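Local atomic coordinates of quinone oxidoreductase (Coxiella burnetii, PDB entry 3TQH), a protein that binds NADPH and probably uses it to reduce quinones, as a member of the medium-chain dehydrogenase/reductase family. Residues A[137-140]-A[141-145]; A[189-192]-A[193-197]; A[246-249]-A[250-254]; A[270-273]-A[274-278]. One frame throughout, in Å; residues are numbered along the deposited sequence.

Overall arrangement
Contact 1 lies on the buried helix 135-147 and meets the nicotinamide of NADPH through T140. Its centre is about 8 Å from the centre of the chain. Contact 4, at the start of helix 272-283, is its direct neighbour: the centres are about 10 Å apart, Q143 NE2 reaches E274 OE1 at 2.9 Å in a probable hydrogen bond, and L278 packs against G138 and L139. Contacts 2 and 3 belong to the Rossmann-type half and touch neither of these nor each other; their centres are about 29 Å apart. Contact 2 ends helix 186-195, with the L192 side chain about 6 Å from NADPH, whereas contact 3 begins helix 249-258 and brings T246 to the cofactor.

Contact 1 (A[137-140]-A[141-145]); sequences AGLT and ALQAL. With NDP (NADPH dihydro-nicotinamide-adenine-dinucleotide phosphate), chain B.
T140 O takes the amide of A144 at 2.9 Å (T140 O to A144 N), the N-H pointing at it with an angle of 153°. The same i to i+4 pattern runs through the turn before it, from A141 N to A137 O, from L142 N to G138 O and from Q143 N to L139 O, each 3.0 Å long. The side chain of T140 leans the other way, to the cofactor. Its CG2 lies opposite the backbone N and OG1 beside it (chi1 -53°), which lets OG1 bond back to T136 O while standing 3.2 Å from C4N of the NADPH nicotinamide; CG2 comes to 3.7 Å from the same carbon. This is one flank of the nicotinamide pocket, which L266 and K268 join by touching T140. Elsewhere on the helix, L139 and Q143 run side by side, with L139 CD2 4.1 Å from Q143 NE2. That amide nitrogen is held by Q269 O, in the loop that leads into helix 272-283. A141 packs on V165 and A169 of helix 164-175, and A144 meets I220 of strand 216-221.

Contact 2 (A[189-192]-A[193-197]); sequences HAFL and KALGA
L192 O is shared by three amides as helix 186-195 runs out. The sound bond comes from A197 N at 3.0 Å, with an N-H angle of 157°; G196 N and L195 N both lie 3.2 Å from L192 O and bond it weakly. G196 N has a second acceptor in K193 O, at 3.0 Å. Upstream, K193 N is met by H189 O at 2.9 Å and A194 N by A190 O, while the bond from L195 N to F191 O is more bent. The K193 ammonium finds its acceptor farther on, in E198 O; its chain, bent at chi2 (-90°), runs beside H189, with CE 3.6 Å from H189 CE1. L195 CG lies over one face of the F191 ring, and L195 CD1 comes to 3.7 Å from F191 CE2; the ring also makes a cation-pi contact with R313. L192 turns its side chain inward to T182, A184, C200 and I170, and A197 CB approaches L192 CB at 4.2 Å. G196 takes a positive phi of 126°, and with the 6→1 bond from A197 N to L192 O and the 5→2 bond from G196 N to K193 O this makes a Schellman motif, closing the helix of the beta-alpha-beta unit between strands 179-184 and 199-202.

Contact 3 (A[246-249]-A[250-254]); sequences TITA and GRVIE. With SO4 (sulfate ion), chain C.
Helix 249-258 starts here, following strand 239-243 of the Rossmann-type sheet, and its first turn forms when T248 O accepts V252 N at 3.0 Å and A249 O accepts I253 N at the same distance. T248 holds the N-cap position, yet its hydroxyl makes no capping bond; OG1 is instead taken up by G225 N. Water 1 donates to T246 O and accepts from G250 N, while water 2 does the same between I247 O and R251 N, 3.1 Å from the latter nitrogen. Side chains of the first turn fold back over the carbonyls: V252 CG2, lying beside its own backbone N, sits 3.2 Å from T248 O, and I253 CG1 lies as close to A249 O. V252 also packs on I241 and S243, joining the helix to the parallel sheet of the nucleotide-binding fold. Ahead of the helix, T246 grips a sulfate, probably from the crystallisation liquor. Its N donates to sulfate O2 at 2.9 Å with an N-H angle of 163°, and its OG1, set between backbone N and carbonyl carbon (chi1 56°), donates to O3 at 2.7 Å. K51 NZ holds the same ion, and T246 also touches NADPH.

Contact 4 (A[270-273]-A[274-278]); sequences FNIE and ELHYL
N271 OD1 accepts the amide of E274 (OD1 to E274 N, 2.8 Å), the capping bond that opens helix 272-283. The donor stands 27° off the plane of the N271 amide. With CG placed opposite the backbone N (chi1 -171°), the N271 side chain comes over that of E274: its amide stacks on the E274 carboxylate with the planes 30° apart, and E274 CG lies 3.5 Å from N271 OD1. Just behind the cap, L275 N bonds N271 O at 3.0 Å. The well-covered part is completed by F270, whose ring brings CE1 to 3.6 Å from CD2 of the buried L275, the two side chains crossing at a slant. The cap pair itself is only partly covered. E273, H276 and Y277 face solvent, although I272 and H276 still touch closely, I272 CG2 running alongside the H276 ring 3.5 Å from its CD2. Backbone bonds from H276 N to I272 O and from Y277 N to E273 O continue the helix. Outside it, E274 has Q143 of helix 135-147 as partner and packs with F270 on L139 of that helix, while I272, L275 and H276 rest on I120 of strand 119-121 and L275 also meets M96 of strand 94-98.

Contact 1 (A[137-140]-A[141-145])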
loop_
_atom_site.group_PDB
_atom_site.type_symbol
_atom_site.label_atom_id
_atom_site.label_comp_id
_atom_site.label_asym_id
_atom_site.label_seq_id
_atom_site.Cartn_x
_atom_site.Cartn_y
_atom_site.Cartn_z
ATOM N N ALA A 137 -0.708 -0.219 -2.564
ATOM C CA ALA A 137 0.625 -0.820 -2.735
ATOM C C ALA A 137 1.237 -0.468 -4.079
ATOM O O ALA A 137 2.394 -0.062 -4.152
ATOM C CB ALA A 137 0.556 -2.334 -2.578
ATOM N N GLY A 138 0.446 -0.614 -5.136
ATOM C CA GLY A 138 0.908 -0.357 -6.495
ATOM C C GLY A 138 1.213 1.098 -6.778
ATOM O O GLY A 138 2.242 1.415 -7.380
ATOM N N LEU A 139 0.313 1.987 -6.369
ATOM C CA LEU A 139 0.514 3.414 -6.603
ATOM C C LEU A 139 1.714 3.912 -5.813
ATOM O O LEU A 139 2.441 4.785 -6.282
ATOM C CB LEU A 139 -0.730 4.233 -6.248
ATOM C CG LEU A 139 -1.928 4.124 -7.199
ATOM C CD1 LEU A 139 -3.185 4.737 -6.564
ATOM C CD2 LEU A 139 -1.626 4.772 -8.556
ATOM N N THR A 140 1.930 3.358 -4.623
ATOM C CA THR A 140 3.077 3.748 -3.815
ATOM C C THR A 140 4.382 3.280 -4.463
ATOM O O THR A 140 5.318 4.063 -4.632
ATOM C CB THR A 140 2.984 3.206 -2.385
ATOM O OG1 THR A 140 1.722 3.573 -1.816
ATOM C CG2 THR A 140 4.099 3.779 -1.534
ATOM N N ALA A 141 4.438 2.007 -4.837
ATOM C CA ALA A 141 5.611 1.465 -5.515
ATOM C C ALA A 141 5.990 2.343 -6.705
ATOM O O ALA A 141 7.133 2.768 -6.823
ATOM C CB ALA A 141 5.344 0.039 -5.964
ATOM N N LEU A 142 5.019 2.642 -7.564
ATOM C CA LEU A 142 5.280 3.389 -8.796
ATOM C C LEU A 142 5.746 4.817 -8.523
ATOM O O LEU A 142 6.739 5.282 -9.086
ATOM C CB LEU A 142 4.022 3.417 -9.668
ATOM C CG LEU A 142 4.151 3.935 -11.101
ATOM C CD1 LEU A 142 5.265 3.201 -11.872
ATOM C CD2 LEU A 142 2.810 3.805 -11.821
ATOM N N GLN A 143 5.026 5.510 -7.649
ATOM C CA GLN A 143 5.328 6.902 -7.343
ATOM C C GLN A 143 6.647 7.070 -6.589
ATOM O O GLN A 143 7.303 8.100 -6.716
ATOM C CB GLN A 143 4.166 7.537 -6.587
ATOM C CG GLN A 143 2.920 7.691 -7.457
ATOM C CD GLN A 143 1.673 8.045 -6.670
ATOM O OE1 GLN A 143 1.739 8.372 -5.486
ATOM N NE2 GLN A 143 0.529 7.987 -7.330
ATOM N N ALA A 144 7.050 6.046 -5.839
ATOM C CA ALA A 144 8.359 6.042 -5.190
ATOM C C ALA A 144 9.464 5.922 -6.234
ATOM O O ALA A 144 10.438 6.680 -6.210
ATOM C CB ALA A 144 8.459 4.915 -4.184
ATOM N N LEU A 145 9.304 4.984 -7.162
ATOM C CA LEU A 145 10.270 4.817 -8.244
ATOM C C LEU A 145 10.370 6.074 -9.109
ATOM O O LEU A 145 11.472 6.443 -9.522
ATOM C CB LEU A 145 9.938 3.578 -9.094
ATOM C CG LEU A 145 10.211 2.238 -8.392
ATOM C CD1 LEU A 145 9.669 1.055 -9.187
ATOM C CD2 LEU A 145 11.719 2.048 -8.125
HETATM P PA NDP B . 4.363 -4.694 4.657
HETATM O O1A NDP B . 3.811 -5.016 5.986
HETATM O O2A NDP B . 3.604 -5.357 3.579
HETATM O O5B NDP B . 5.900 -5.154 4.568
HETATM C C5B NDP B . 6.283 -6.385 5.150
HETATM C C4B NDP B . 7.686 -6.757 4.698
HETATM O O4B NDP B . 8.628 -5.997 5.426
HETATM C C3B NDP B . 8.051 -8.218 4.928
HETATM O O3B NDP B . 8.089 -8.898 3.692
HETATM C C2B NDP B . 9.417 -8.189 5.607
HETATM O O2B NDP B . 10.365 -9.018 4.972
HETATM C C1B NDP B . 9.828 -6.731 5.492
HETATM N N9A NDP B . 10.635 -6.229 6.614
HETATM C C8A NDP B . 10.247 -6.112 7.926
HETATM N N7A NDP B . 11.267 -5.582 8.631
HETATM C C5A NDP B . 12.299 -5.359 7.791
HETATM C C6A NDP B . 13.568 -4.841 8.004
HETATM N N6A NDP B . 13.929 -4.468 9.221
HETATM N N1A NDP B . 14.443 -4.726 6.947
HETATM C C2A NDP B . 14.043 -5.124 5.680
HETATM N N3A NDP B . 12.775 -5.635 5.465
HETATM C C4A NDP B . 11.916 -5.754 6.514
HETATM O O3 NDP B . 4.421 -3.099 4.440
HETATM P PN NDP B . 4.096 -2.292 3.079
HETATM O O1N NDP B . 2.636 -2.301 2.851
HETATM O O2N NDP B . 4.989 -2.684 1.979
HETATM O O5D NDP B . 4.505 -0.811 3.553
HETATM C C5D NDP B . 5.788 -0.523 4.074
HETATM C C4D NDP B . 5.757 0.813 4.809
HETATM O O4D NDP B . 5.405 1.853 3.916
HETATM C C3D NDP B . 4.730 0.809 5.932
HETATM O O3D NDP B . 5.296 1.384 7.087
HETATM C C2D NDP B . 3.583 1.637 5.391
HETATM O O2D NDP B . 2.854 2.292 6.413
HETATM C C1D NDP B . 4.309 2.590 4.436
HETATM N N1N NDP B . 3.484 3.124 3.328
HETATM C C2N NDP B . 3.491 4.482 3.125
HETATM C C3N NDP B . 2.706 5.089 2.148
HETATM C C7N NDP B . 2.727 6.575 1.937
HETATM O O7N NDP B . 1.896 7.128 0.939
HETATM N N7N NDP B . 3.513 7.339 2.694
HETATM C C4N NDP B . 1.826 4.215 1.300
HETATM C C5N NDP B . 1.871 2.743 1.564
HETATM C C6N NDP B . 2.709 2.273 2.571
HETATM P P2B NDP B . 10.885 -10.376 5.666
HETATM O O1X NDP B . 11.644 -11.170 4.633
HETATM O O2X NDP B . 9.712 -11.194 6.148
HETATM O O3X NDP B . 11.799 -10.091 6.826
#

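Contact 2 (A[189-192]-A[193-197])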
loop_
_atom_site.group_PDB
_atom_site.type_symbol
_atom_site.label_atom_id
_atom_site.label_comp_id
_atom_site.label_asym_id
_atom_site.label_seq_id
_atom_site.Cartn_x
_atom_site.Cartn_y
_atom_site.Cartn_z
ATOM N N HIS A 189 14.251 -15.018 -0.151
ATOM C CA HIS A 189 15.323 -14.859 -1.143
ATOM C C HIS A 189 14.886 -15.369 -2.522
ATOM O O HIS A 189 14.883 -14.614 -3.498
ATOM C CB HIS A 189 16.565 -15.608 -0.636
ATOM C CG HIS A 189 17.780 -15.497 -1.508
ATOM N ND1 HIS A 189 17.977 -16.289 -2.622
ATOM C CD2 HIS A 189 18.905 -14.751 -1.376
ATOM C CE1 HIS A 189 19.148 -16.001 -3.164
ATOM N NE2 HIS A 189 19.733 -15.072 -2.426
ATOM N N ALA A 190 14.494 -16.642 -2.584
ATOM C CA ALA A 190 14.062 -17.284 -3.834
ATOM C C ALA A 190 12.847 -16.592 -4.469
ATOM O O ALA A 190 12.775 -16.437 -5.687
ATOM C CB ALA A 190 13.759 -18.755 -3.585
ATOM N N PHE A 191 11.897 -16.182 -3.636
ATOM C CA PHE A 191 10.715 -15.452 -4.089
ATOM C C PHE A 191 11.105 -14.149 -4.800
ATOM O O PHE A 191 10.605 -13.846 -5.880
ATOM C CB PHE A 191 9.807 -15.171 -2.881
ATOM C CG PHE A 191 8.612 -14.315 -3.183
ATOM C CD1 PHE A 191 7.482 -14.859 -3.775
ATOM C CD2 PHE A 191 8.599 -12.968 -2.840
ATOM C CE1 PHE A 191 6.358 -14.065 -4.041
ATOM C CE2 PHE A 191 7.484 -12.171 -3.103
ATOM C CZ PHE A 191 6.365 -12.724 -3.705
ATOM N N LEU A 192 12.017 -13.396 -4.197
ATOM C CA LEU A 192 12.405 -12.095 -4.732
ATOM C C LEU A 192 13.321 -12.197 -5.956
ATOM O O LEU A 192 13.233 -11.375 -6.865
ATOM C CB LEU A 192 13.055 -11.245 -3.632
ATOM C CG LEU A 192 12.116 -10.885 -2.481
ATOM C CD1 LEU A 192 12.861 -10.090 -1.400
ATOM C CD2 LEU A 192 10.895 -10.113 -2.991
ATOM N N LYS A 193 14.191 -13.200 -5.981
ATOM C CA LYS A 193 15.014 -13.462 -7.164
ATOM C C LYS A 193 14.113 -13.698 -8.369
ATOM O O LYS A 193 14.318 -13.099 -9.430
ATOM C CB LYS A 193 15.931 -14.665 -6.950
ATOM C CG LYS A 193 17.141 -14.372 -6.058
ATOM C CD LYS A 193 18.353 -13.903 -6.862
ATOM C CE LYS A 193 19.587 -13.758 -5.983
ATOM N NZ LYS A 193 20.845 -13.743 -6.791
ATOM N N ALA A 194 13.102 -14.544 -8.184
ATOM C CA ALA A 194 12.146 -14.871 -9.247
ATOM C C ALA A 194 11.347 -13.655 -9.747
ATOM O O ALA A 194 10.930 -13.629 -10.906
ATOM C CB ALA A 194 11.199 -15.983 -8.790
ATOM N N LEU A 195 11.139 -12.661 -8.883
ATOM C CA LEU A 195 10.445 -11.422 -9.274
ATOM C C LEU A 195 11.352 -10.396 -9.964
ATOM O O LEU A 195 10.859 -9.411 -10.509
ATOM C CB LEU A 195 9.775 -10.759 -8.065
ATOM C CG LEU A 195 8.600 -11.475 -7.393
ATOM C CD1 LEU A 195 7.961 -10.531 -6.393
ATOM C CD2 LEU A 195 7.574 -11.955 -8.398
ATOM N N GLY A 196 12.666 -10.619 -9.934
ATOM C CA GLY A 196 13.617 -9.766 -10.655
ATOM C C GLY A 196 14.757 -9.162 -9.845
ATOM O O GLY A 196 15.589 -8.452 -10.403
ATOM N N ALA A 197 14.816 -9.428 -8.544
ATOM C CA ALA A 197 15.939 -8.953 -7.738
ATOM C C ALA A 197 17.231 -9.624 -8.208
ATOM O O ALA A 197 17.249 -10.825 -8.469
ATOM C CB ALA A 197 15.695 -9.232 -6.259
#

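Contact 3 (A[246-249]-A[250-254])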
loop_
_atom_site.group_PDB
_atom_site.type_symbol
_atom_site.label_atom_id
_atom_site.label_comp_id
_atom_site.label_asym_id
_atom_site.label_seq_id
_atom_site.Cartn_x
_atom_site.Cartn_y
_atom_site.Cartn_z
ATOM N N THR A 246 5.802 7.639 6.731
ATOM C CA THR A 246 5.675 9.077 6.938
ATOM C C THR A 246 6.212 9.557 8.284
ATOM O O THR A 246 6.677 10.689 8.393
ATOM C CB THR A 246 4.197 9.510 6.820
ATOM O OG1 THR A 246 3.409 8.754 7.745
ATOM C CG2 THR A 246 3.676 9.280 5.394
ATOM N N ILE A 247 6.152 8.707 9.305
ATOM C CA ILE A 247 6.483 9.138 10.662
ATOM C C ILE A 247 7.959 9.515 10.853
ATOM O O ILE A 247 8.263 10.402 11.647
ATOM C CB ILE A 247 6.080 8.075 11.706
ATOM C CG1 ILE A 247 6.085 8.685 13.113
ATOM C CG2 ILE A 247 6.992 6.857 11.626
ATOM C CD1 ILE A 247 5.346 7.857 14.129
ATOM N N THR A 248 8.868 8.850 10.135
ATOM C CA THR A 248 10.298 9.168 10.219
ATOM C C THR A 248 10.843 9.803 8.935
ATOM O O THR A 248 12.051 9.929 8.778
ATOM C CB THR A 248 11.139 7.915 10.547
ATOM O OG1 THR A 248 10.878 6.894 9.574
ATOM C CG2 THR A 248 10.820 7.401 11.941
ATOM N N ALA A 249 9.956 10.213 8.030
ATOM C CA ALA A 249 10.374 10.843 6.773
ATOM C C ALA A 249 11.214 12.092 7.031
ATOM O O ALA A 249 12.277 12.263 6.445
ATOM C CB ALA A 249 9.164 11.193 5.921
ATOM N N GLY A 250 10.729 12.953 7.920
ATOM C CA GLY A 250 11.414 14.202 8.245
ATOM C C GLY A 250 12.795 13.983 8.823
ATOM O O GLY A 250 13.741 14.666 8.447
ATOM N N ARG A 251 12.903 13.020 9.735
ATOM C CA ARG A 251 14.171 12.686 10.377
ATOM C C ARG A 251 15.184 12.162 9.353
ATOM O O ARG A 251 16.352 12.560 9.367
ATOM C CB ARG A 251 13.935 11.644 11.472
ATOM C CG ARG A 251 15.097 11.456 12.441
ATOM C CD ARG A 251 14.906 10.186 13.296
ATOM N NE ARG A 251 13.708 10.245 14.141
ATOM C CZ ARG A 251 13.626 10.862 15.322
ATOM N NH1 ARG A 251 14.676 11.500 15.842
ATOM N NH2 ARG A 251 12.475 10.845 15.994
ATOM N N VAL A 252 14.725 11.282 8.465
ATOM C CA VAL A 252 15.578 10.700 7.428
ATOM C C VAL A 252 16.086 11.756 6.444
ATOM O O VAL A 252 17.251 11.737 6.049
ATOM C CB VAL A 252 14.842 9.571 6.653
ATOM C CG1 VAL A 252 15.660 9.114 5.442
ATOM C CG2 VAL A 252 14.549 8.388 7.580
ATOM N N ILE A 253 15.204 12.670 6.054
ATOM C CA ILE A 253 15.552 13.746 5.131
ATOM C C ILE A 253 16.598 14.678 5.747
ATOM O O ILE A 253 17.526 15.116 5.059
ATOM C CB ILE A 253 14.302 14.570 4.733
ATOM C CG1 ILE A 253 13.353 13.733 3.871
ATOM C CG2 ILE A 253 14.694 15.834 3.982
ATOM C CD1 ILE A 253 11.948 14.287 3.835
ATOM N N GLU A 254 16.448 14.975 7.037
ATOM C CA GLU A 254 17.405 15.828 7.741
ATOM C C GLU A 254 18.801 15.202 7.784
ATOM O O GLU A 254 19.789 15.870 7.472
ATOM C CB GLU A 254 16.901 16.168 9.153
ATOM C CG GLU A 254 17.867 16.970 10.028
ATOM C CD GLU A 254 18.306 18.305 9.415
ATOM O OE1 GLU A 254 17.677 18.764 8.437
ATOM O OE2 GLU A 254 19.284 18.903 9.929
HETATM S S SO4 C . 2.158 5.701 6.700
HETATM O O1 SO4 C . 1.444 5.012 5.625
HETATM O O2 SO4 C . 3.563 5.893 6.346
HETATM O O3 SO4 C . 1.533 6.994 6.949
HETATM O O4 SO4 C . 2.076 4.914 7.921
HETATM O O HOH W 1 7.859 12.989 9.011
HETATM O O HOH W 2 10.097 12.555 11.002
#

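Contact 4 (A[270-273]-A[274-278])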
loop_
_atom_site.group_PDB
_atom_site.type_symbol
_atom_site.label_atom_id
_atom_site.label_comp_id
_atom_site.label_asym_id
_atom_site.label_seq_id
_atom_site.Cartn_x
_atom_site.Cartn_y
_atom_site.Cartn_z
ATOM N N PHE A 270 -3.841 9.429 -5.374
ATOM C CA PHE A 270 -4.621 8.691 -6.360
ATOM C C PHE A 270 -4.371 9.247 -7.760
ATOM O O PHE A 270 -4.537 10.444 -7.996
ATOM C CB PHE A 270 -6.117 8.716 -6.055
ATOM C CG PHE A 270 -6.893 7.690 -6.835
ATOM C CD1 PHE A 270 -6.934 6.366 -6.408
ATOM C CD2 PHE A 270 -7.531 8.030 -8.019
ATOM C CE1 PHE A 270 -7.620 5.405 -7.127
ATOM C CE2 PHE A 270 -8.232 7.071 -8.751
ATOM C CZ PHE A 270 -8.273 5.754 -8.304
ATOM N N ASN A 271 -3.962 8.374 -8.677
ATOM C CA ASN A 271 -3.766 8.752 -10.072
ATOM C C ASN A 271 -4.469 7.784 -11.020
ATOM O O ASN A 271 -4.078 6.624 -11.153
ATOM C CB ASN A 271 -2.274 8.844 -10.406
ATOM C CG ASN A 271 -2.022 9.455 -11.787
ATOM O OD1 ASN A 271 -2.327 8.847 -12.818
ATOM N ND2 ASN A 271 -1.473 10.664 -11.807
ATOM N N ILE A 272 -5.501 8.287 -11.690
ATOM C CA ILE A 272 -6.317 7.489 -12.602
ATOM C C ILE A 272 -5.477 6.813 -13.693
ATOM O O ILE A 272 -5.635 5.620 -13.953
ATOM C CB ILE A 272 -7.429 8.356 -13.237
ATOM C CG1 ILE A 272 -8.447 8.766 -12.163
ATOM C CG2 ILE A 272 -8.124 7.605 -14.362
ATOM C CD1 ILE A 272 -9.502 9.739 -12.635
ATOM N N GLU A 273 -4.572 7.576 -14.307
ATOM C CA GLU A 273 -3.746 7.078 -15.411
ATOM C C GLU A 273 -2.759 5.990 -14.961
ATOM O O GLU A 273 -2.566 5.000 -15.666
ATOM C CB GLU A 273 -2.993 8.231 -16.089
ATOM C CG GLU A 273 -3.869 9.165 -16.949
ATOM C CD GLU A 273 -4.780 10.108 -16.143
ATOM O OE1 GLU A 273 -4.514 10.355 -14.937
ATOM O OE2 GLU A 273 -5.770 10.607 -16.731
ATOM N N GLU A 274 -2.153 6.174 -13.789
ATOM C CA GLU A 274 -1.212 5.190 -13.245
ATOM C C GLU A 274 -1.891 3.890 -12.815
ATOM O O GLU A 274 -1.375 2.811 -13.077
ATOM C CB GLU A 274 -0.431 5.772 -12.065
ATOM C CG GLU A 274 0.505 6.905 -12.456
ATOM C CD GLU A 274 1.257 7.499 -11.275
ATOM O OE1 GLU A 274 0.849 7.262 -10.118
ATOM O OE2 GLU A 274 2.259 8.209 -11.512
ATOM N N LEU A 275 -3.041 3.993 -12.157
ATOM C CA LEU A 275 -3.780 2.815 -11.725
ATOM C C LEU A 275 -4.334 2.025 -12.921
ATOM O O LEU A 275 -4.312 0.799 -12.909
ATOM C CB LEU A 275 -4.900 3.203 -10.754
ATOM C CG LEU A 275 -5.597 2.047 -10.020
ATOM C CD1 LEU A 275 -4.607 1.187 -9.252
ATOM C CD2 LEU A 275 -6.672 2.588 -9.096
ATOM N N HIS A 276 -4.832 2.731 -13.936
ATOM C CA HIS A 276 -5.171 2.128 -15.234
ATOM C C HIS A 276 -3.990 1.309 -15.752
ATOM O O HIS A 276 -4.150 0.161 -16.188
ATOM C CB HIS A 276 -5.480 3.209 -16.286
ATOM C CG HIS A 276 -6.930 3.575 -16.403
ATOM N ND1 HIS A 276 -7.921 2.646 -16.639
ATOM C CD2 HIS A 276 -7.546 4.783 -16.388
ATOM C CE1 HIS A 276 -9.089 3.261 -16.729
ATOM N NE2 HIS A 276 -8.889 4.558 -16.584
ATOM N N TYR A 277 -2.811 1.927 -15.699
ATOM C CA TYR A 277 -1.566 1.320 -16.171
ATOM C C TYR A 277 -1.202 0.079 -15.355
ATOM O O TYR A 277 -0.956 -0.985 -15.922
ATOM C CB TYR A 277 -0.432 2.358 -16.134
ATOM C CG TYR A 277 0.940 1.806 -16.429
ATOM C CD1 TYR A 277 1.305 1.453 -17.725
ATOM C CD2 TYR A 277 1.877 1.651 -15.418
ATOM C CE1 TYR A 277 2.565 0.950 -18.004
ATOM C CE2 TYR A 277 3.148 1.148 -15.689
ATOM C CZ TYR A 277 3.479 0.798 -16.983
ATOM O OH TYR A 277 4.728 0.300 -17.253
ATOM N N LEU A 278 -1.191 0.217 -14.030
ATOM C CA LEU A 278 -0.870 -0.901 -13.142
ATOM C C LEU A 278 -1.845 -2.065 -13.316
ATOM O O LEU A 278 -1.432 -3.224 -13.347
ATOM C CB LEU A 278 -0.852 -0.445 -11.682
ATOM C CG LEU A 278 0.264 0.531 -11.308
ATOM C CD1 LEU A 278 0.090 0.997 -9.871
ATOM C CD2 LEU A 278 1.633 -0.099 -11.514
#